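Local coordinates for hypothetical protein Atu2144 (PDB 2ODF) that is of unknown function but belongs to the N-formylglutamate amidohydrolase family and is probably a metal-dependent hydrolase of amide bonds, at residues 6-9 against 10-14; 116-119 against 120-123. One frame throughout, in Å; residues are numbered along the deposited sequence.

Contact 1: residues 6-9 against 10-14; sequences RFFT and EAEGK
T9 leads directly into a type I beta turn from E10 to G13, in which G13 N bonds to E10 O at 3.2 Å, while E12 N makes a weak bond back to T9 O. T9 and E12 grip each other both ways, in the reciprocal pattern of a capping box, here around a turn rather than a regular helix. With chi1 at 64°, T9 OG1 is tucked between its own N and carbonyl carbon and faces E12 N, which donates to it at 3.1 Å. In return the extended E12 chain comes back across T9, and E12 OE1 accepts from T9 N at 3.0 Å; the bond is nearly straight (162°), but T9 N meets the oxygen from above the carboxylate plane. E12 OE1 also lies at the edge of the F8 ring, with the carboxylate turned 82° from the ring plane. One water bridges F7 O and E12 OE1, another T9 O and G13 O. E12 OE2 is held by Q40 N, which helps fix the carboxylate's rotation. F7 packs on A125 and L126 of helix 116-143, F8 on L126 and F82, and R81, just beyond strand 77-80, bonds to E12 O and K14 O ahead of strand 16-19.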
ATOM      1  N   ARG A   6     -15.735  -7.540  -6.954  1.00 40.53           N
ATOM      2  CA  ARG A   6     -14.418  -7.185  -6.328  1.00 39.50           C
ATOM      3  C   ARG A   6     -13.370  -6.911  -7.417  1.00 38.42           C
ATOM      4  O   ARG A   6     -13.707  -6.511  -8.549  1.00 39.67           O
ATOM      5  CB  ARG A   6     -13.952  -8.308  -5.387  1.00 40.43           C
ATOM      6  CG  ARG A   6     -13.029  -7.849  -4.204  1.00 41.50           C
ATOM      7  CD  ARG A   6     -12.154  -8.993  -3.671  1.00 43.17           C
ATOM      8  NE  ARG A   6     -11.401  -9.637  -4.760  1.00 47.13           N
ATOM      9  CZ  ARG A   6     -10.873 -10.866  -4.716  1.00 47.28           C
ATOM     10  NH1 ARG A   6     -10.980 -11.646  -3.638  1.00 48.17           N
ATOM     11  NH2 ARG A   6     -10.236 -11.323  -5.773  1.00 47.02           N
ATOM     12  N   PHE A   7     -12.102  -7.122  -7.073  1.00 35.72           N
ATOM     13  CA  PHE A   7     -11.007  -6.764  -7.937  1.00 33.05           C
ATOM     14  C   PHE A   7     -10.840  -7.761  -9.073  1.00 31.00           C
ATOM     15  O   PHE A   7     -10.666  -7.357 -10.228  1.00 31.06           O
ATOM     16  CB  PHE A   7      -9.719  -6.656  -7.121  1.00 30.89           C
ATOM     17  CG  PHE A   7      -8.671  -5.863  -7.802  1.00 28.83           C
ATOM     18  CD1 PHE A   7      -7.783  -6.467  -8.661  1.00 26.45           C
ATOM     19  CD2 PHE A   7      -8.615  -4.483  -7.650  1.00 26.67           C
ATOM     20  CE1 PHE A   7      -6.813  -5.719  -9.312  1.00 26.98           C
ATOM     21  CE2 PHE A   7      -7.676  -3.738  -8.315  1.00 23.73           C
ATOM     22  CZ  PHE A   7      -6.760  -4.351  -9.130  1.00 25.88           C
ATOM     23  N   PHE A   8     -10.876  -9.048  -8.728  1.00 29.66           N
ATOM     24  CA  PHE A   8     -10.665 -10.151  -9.671  1.00 28.66           C
ATOM     25  C   PHE A   8     -11.924 -10.992  -9.850  1.00 28.45           C
ATOM     26  O   PHE A   8     -12.666 -11.238  -8.894  1.00 28.54           O
ATOM     27  CB  PHE A   8      -9.537 -11.109  -9.194  1.00 26.67           C
ATOM     28  CG  PHE A   8      -8.188 -10.445  -9.002  1.00 25.13           C
ATOM     29  CD1 PHE A   8      -7.468  -9.980 -10.095  1.00 24.52           C
ATOM     30  CD2 PHE A   8      -7.629 -10.314  -7.740  1.00 23.68           C
ATOM     31  CE1 PHE A   8      -6.242  -9.376  -9.932  1.00 23.08           C
ATOM     32  CE2 PHE A   8      -6.413  -9.709  -7.571  1.00 23.49           C
ATOM     33  CZ  PHE A   8      -5.715  -9.238  -8.677  1.00 24.12           C
ATOM     34  N   THR A   9     -12.133 -11.477 -11.063  1.00 28.13           N
ATOM     35  CA  THR A   9     -13.114 -12.537 -11.289  1.00 28.90           C
ATOM     36  C   THR A   9     -12.558 -13.840 -10.707  1.00 29.56           C
ATOM     37  O   THR A   9     -11.342 -13.973 -10.504  1.00 28.80           O
ATOM     38  CB  THR A   9     -13.410 -12.733 -12.792  1.00 28.50           C
ATOM     39  OG1 THR A   9     -12.230 -13.181 -13.460  1.00 26.43           O
ATOM     40  CG2 THR A   9     -13.903 -11.423 -13.435  1.00 27.67           C
ATOM     41  N   GLU A  10     -13.433 -14.805 -10.443  1.00 30.34           N
ATOM     42  CA  GLU A  10     -12.983 -16.156 -10.062  1.00 30.77           C
ATOM     43  C   GLU A  10     -11.998 -16.743 -11.066  1.00 29.81           C
ATOM     44  O   GLU A  10     -10.928 -17.185 -10.676  1.00 29.52           O
ATOM     45  CB  GLU A  10     -14.169 -17.129  -9.874  1.00 31.59           C
ATOM     46  CG  GLU A  10     -14.590 -17.358  -8.418  1.00 34.38           C
ATOM     47  CD  GLU A  10     -15.563 -18.544  -8.262  1.00 34.85           C
ATOM     48  OE1 GLU A  10     -15.150 -19.716  -8.481  1.00 40.96           O
ATOM     49  OE2 GLU A  10     -16.746 -18.296  -7.938  1.00 41.03           O
ATOM     50  N   ALA A  11     -12.353 -16.732 -12.355  1.00 29.05           N
ATOM     51  CA  ALA A  11     -11.521 -17.329 -13.391  1.00 28.78           C
ATOM     52  C   ALA A  11     -10.133 -16.674 -13.523  1.00 28.42           C
ATOM     53  O   ALA A  11      -9.185 -17.316 -13.968  1.00 27.47           O
ATOM     54  CB  ALA A  11     -12.232 -17.290 -14.734  1.00 29.30           C
ATOM     55  N   GLU A  12     -10.025 -15.406 -13.146  1.00 27.01           N
ATOM     56  CA  GLU A  12      -8.770 -14.670 -13.264  1.00 26.80           C
ATOM     57  C   GLU A  12      -7.701 -15.136 -12.308  1.00 26.73           C
ATOM     58  O   GLU A  12      -6.501 -14.913 -12.554  1.00 27.35           O
ATOM     59  CB  GLU A  12      -9.012 -13.174 -13.007  1.00 26.75           C
ATOM     60  CG  GLU A  12      -9.229 -12.475 -14.275  1.00 26.60           C
ATOM     61  CD  GLU A  12      -9.703 -11.052 -14.128  1.00 26.08           C
ATOM     62  OE1 GLU A  12     -10.069 -10.568 -13.031  1.00 23.26           O
ATOM     63  OE2 GLU A  12      -9.720 -10.434 -15.198  1.00 27.68           O
ATOM     64  N   GLY A  13      -8.137 -15.746 -11.214  1.00 26.57           N
ATOM     65  CA  GLY A  13      -7.228 -16.266 -10.200  1.00 25.86           C
ATOM     66  C   GLY A  13      -6.647 -15.176  -9.332  1.00 24.99           C
ATOM     67  O   GLY A  13      -7.296 -14.149  -9.060  1.00 25.29           O
ATOM     68  N   LYS A  14      -5.400 -15.401  -8.914  1.00 23.38           N
ATOM     69  CA  LYS A  14      -4.757 -14.625  -7.894  1.00 22.57           C
ATOM     70  C   LYS A  14      -3.642 -13.706  -8.457  1.00 21.01           C
ATOM     71  O   LYS A  14      -3.077 -13.961  -9.510  1.00 20.32           O
ATOM     72  CB  LYS A  14      -4.267 -15.608  -6.826  1.00 23.57           C
ATOM     73  CG  LYS A  14      -2.937 -15.275  -6.216  1.00 26.21           C
ATOM     74  CD  LYS A  14      -3.088 -14.605  -4.856  1.00 28.01           C
ATOM     75  CE  LYS A  14      -1.999 -13.666  -4.518  1.00 20.45           C
ATOM     76  NZ  LYS A  14      -1.595 -13.963  -3.150  1.00 30.64           N
TER
HETATM   77  O   HOH W   1     -11.559  -7.979 -12.717  1.00 24.95           O
HETATM   78  O   HOH W   2      -9.927 -14.472  -8.478  1.00 32.75           O

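Contact 2: residues 116-119 against 120-123; sequences EAER and FART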
ATOM      1  N   GLU A 116      -8.670   8.222  -4.677  1.00 18.34           N
ATOM      2  CA  GLU A 116      -8.097   7.560  -3.536  1.00 18.37           C
ATOM      3  C   GLU A 116      -8.558   6.117  -3.391  1.00 17.87           C
ATOM      4  O   GLU A 116      -7.738   5.252  -3.061  1.00 18.42           O
ATOM      5  CB  GLU A 116      -8.313   8.400  -2.270  1.00 18.29           C
ATOM      6  CG  GLU A 116      -7.340   9.592  -2.285  1.00 19.70           C
ATOM      7  CD  GLU A 116      -7.602  10.644  -1.228  1.00 20.97           C
ATOM      8  OE1 GLU A 116      -7.942  10.288  -0.082  1.00 22.10           O
ATOM      9  OE2 GLU A 116      -7.447  11.835  -1.564  1.00 25.49           O
ATOM     10  N   ALA A 117      -9.829   5.834  -3.670  1.00 16.89           N
ATOM     11  CA  ALA A 117     -10.295   4.454  -3.549  1.00 17.62           C
ATOM     12  C   ALA A 117      -9.577   3.560  -4.573  1.00 17.13           C
ATOM     13  O   ALA A 117      -9.285   2.399  -4.287  1.00 17.27           O
ATOM     14  CB  ALA A 117     -11.782   4.363  -3.728  1.00 16.66           C
ATOM     15  N   GLU A 118      -9.313   4.101  -5.756  1.00 17.05           N
ATOM     16  CA  GLU A 118      -8.729   3.294  -6.847  1.00 17.52           C
ATOM     17  C   GLU A 118      -7.228   3.002  -6.628  1.00 17.26           C
ATOM     18  O   GLU A 118      -6.768   1.881  -6.879  1.00 18.14           O
ATOM     19  CB  GLU A 118      -8.979   3.943  -8.192  1.00 17.83           C
ATOM     20  CG  GLU A 118      -8.439   3.135  -9.365  1.00 19.38           C
ATOM     21  CD  GLU A 118      -9.005   1.715  -9.427  1.00 21.20           C
ATOM     22  OE1 GLU A 118     -10.182   1.484  -9.060  1.00 20.86           O
ATOM     23  OE2 GLU A 118      -8.287   0.827  -9.918  1.00 23.11           O
ATOM     24  N   ARG A 119      -6.476   3.996  -6.162  1.00 16.75           N
ATOM     25  CA  ARG A 119      -5.095   3.811  -5.756  1.00 17.27           C
ATOM     26  C   ARG A 119      -4.989   2.793  -4.626  1.00 16.79           C
ATOM     27  O   ARG A 119      -4.121   1.919  -4.654  1.00 17.38           O
ATOM     28  CB  ARG A 119      -4.466   5.119  -5.310  1.00 17.48           C
ATOM     29  CG  ARG A 119      -4.331   6.156  -6.466  1.00 18.87           C
ATOM     30  CD  ARG A 119      -3.466   7.347  -6.063  1.00 17.89           C
ATOM     31  NE  ARG A 119      -2.066   6.959  -6.032  1.00 23.21           N
ATOM     32  CZ  ARG A 119      -1.272   6.901  -7.100  1.00 23.78           C
ATOM     33  NH1 ARG A 119      -1.714   7.223  -8.310  1.00 24.48           N
ATOM     34  NH2 ARG A 119      -0.025   6.520  -6.951  1.00 27.27           N
ATOM     35  N   PHE A 120      -5.886   2.877  -3.657  1.00 16.17           N
ATOM     36  CA  PHE A 120      -5.863   1.926  -2.572  1.00 16.35           C
ATOM     37  C   PHE A 120      -6.176   0.518  -3.129  1.00 16.12           C
ATOM     38  O   PHE A 120      -5.500  -0.416  -2.788  1.00 15.35           O
ATOM     39  CB  PHE A 120      -6.815   2.283  -1.420  1.00 16.80           C
ATOM     40  CG  PHE A 120      -6.787   1.270  -0.352  1.00 16.04           C
ATOM     41  CD1 PHE A 120      -5.742   1.232   0.547  1.00 17.91           C
ATOM     42  CD2 PHE A 120      -7.684   0.234  -0.353  1.00 18.20           C
ATOM     43  CE1 PHE A 120      -5.678   0.248   1.496  1.00 17.69           C
ATOM     44  CE2 PHE A 120      -7.608  -0.751   0.573  1.00 17.15           C
ATOM     45  CZ  PHE A 120      -6.595  -0.748   1.495  1.00 16.74           C
ATOM     46  N   ALA A 121      -7.206   0.408  -3.963  1.00 15.54           N
ATOM     47  CA  ALA A 121      -7.639  -0.866  -4.522  1.00 16.32           C
ATOM     48  C   ALA A 121      -6.473  -1.598  -5.195  1.00 16.78           C
ATOM     49  O   ALA A 121      -6.206  -2.778  -4.903  1.00 16.08           O
ATOM     50  CB  ALA A 121      -8.811  -0.648  -5.521  1.00 16.80           C
ATOM     51  N   ARG A 122      -5.747  -0.880  -6.056  1.00 17.16           N
ATOM     52  CA  ARG A 122      -4.625  -1.481  -6.791  1.00 17.13           C
ATOM     53  C   ARG A 122      -3.466  -1.812  -5.880  1.00 16.71           C
ATOM     54  O   ARG A 122      -2.852  -2.842  -6.011  1.00 15.92           O
ATOM     55  CB  ARG A 122      -4.160  -0.530  -7.875  1.00 17.34           C
ATOM     56  CG  ARG A 122      -5.239  -0.244  -8.891  1.00 17.11           C
ATOM     57  CD  ARG A 122      -4.684   0.602  -9.961  1.00 17.00           C
ATOM     58  NE  ARG A 122      -5.682   1.050 -10.923  1.00 16.39           N
ATOM     59  CZ  ARG A 122      -5.390   1.561 -12.117  1.00 18.71           C
ATOM     60  NH1 ARG A 122      -4.125   1.631 -12.530  1.00 18.09           N
ATOM     61  NH2 ARG A 122      -6.368   1.999 -12.904  1.00 18.14           N
ATOM     62  N   THR A 123      -3.156  -0.907  -4.957  1.00 17.55           N
ATOM     63  CA  THR A 123      -2.083  -1.124  -4.005  1.00 16.59           C
ATOM     64  C   THR A 123      -2.320  -2.369  -3.139  1.00 16.51           C
ATOM     65  O   THR A 123      -1.407  -3.169  -2.895  1.00 16.91           O
ATOM     66  CB  THR A 123      -1.888   0.133  -3.103  1.00 16.69           C
ATOM     67  OG1 THR A 123      -1.609   1.298  -3.908  1.00 15.66           O
ATOM     68  CG2 THR A 123      -0.779  -0.079  -2.137  1.00 15.94           C
TER
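E118 and R122 form an i to i+4 salt bridge on the opening turns of helix 116-143, within the N-formylglutamate amidohydrolase family region. The two side chains run at a slant to each other, and their flat ends are turned 77° apart. The carboxylate therefore does not lie flush with the guanidinium in a two-pronged pair: E118 OE2 alone makes the bond, at 2.8 Å from R122 NE, the N-H...O angle being 170°. It sits exactly in the guanidinium plane, at its edge, and uses the anti lone pair, the one away from OE1. E118 starts out pointing away from the next turn; its bend at chi2 (57°) swings the carboxylate back, while R122 stays extended from CG to NE, with R122 CG 3.4 Å from E118 OE2. Y42 OH also bonds to E118 OE2, and R122 NH1 is taken by N111 OD1 and V86 O, so the pair is clamped at both ends. These outside bonds limit the rotation of the carboxylate and the guanidinium. E116 turns to the second subunit, where its carboxylate meets H208 and R211 of that chain. Beneath these groups runs the regular helix ladder, including R122 N to E118 O at 3.1 Å. One rung further along, R119 O accepts twice, from T123 N at 3.0 Å and from T123 OG1 at 2.7 Å, the two donors arriving from opposite faces of the carbonyl plane.

The chain enters through contact 1, whose turn closes a few residues before strand 16-19; contact 2 opens only a hundred residues later, at the start of helix 116-143. The two are in series, neither enclosing nor crossing the other, yet they meet in space with centres about 16 Å apart. F7 makes the join: its CE2 packs 3.8 Å from A121 O on the helix backbone. The loop holding P39, Q40, K41 and Y42 lies against both, with Q40 reaching E12 of contact 1 and Y42 reaching E118 of contact 2. The two contacts together join the N-terminal segment, this loop and the first turns of helix 116-143, whose E116 side also meets the second subunit.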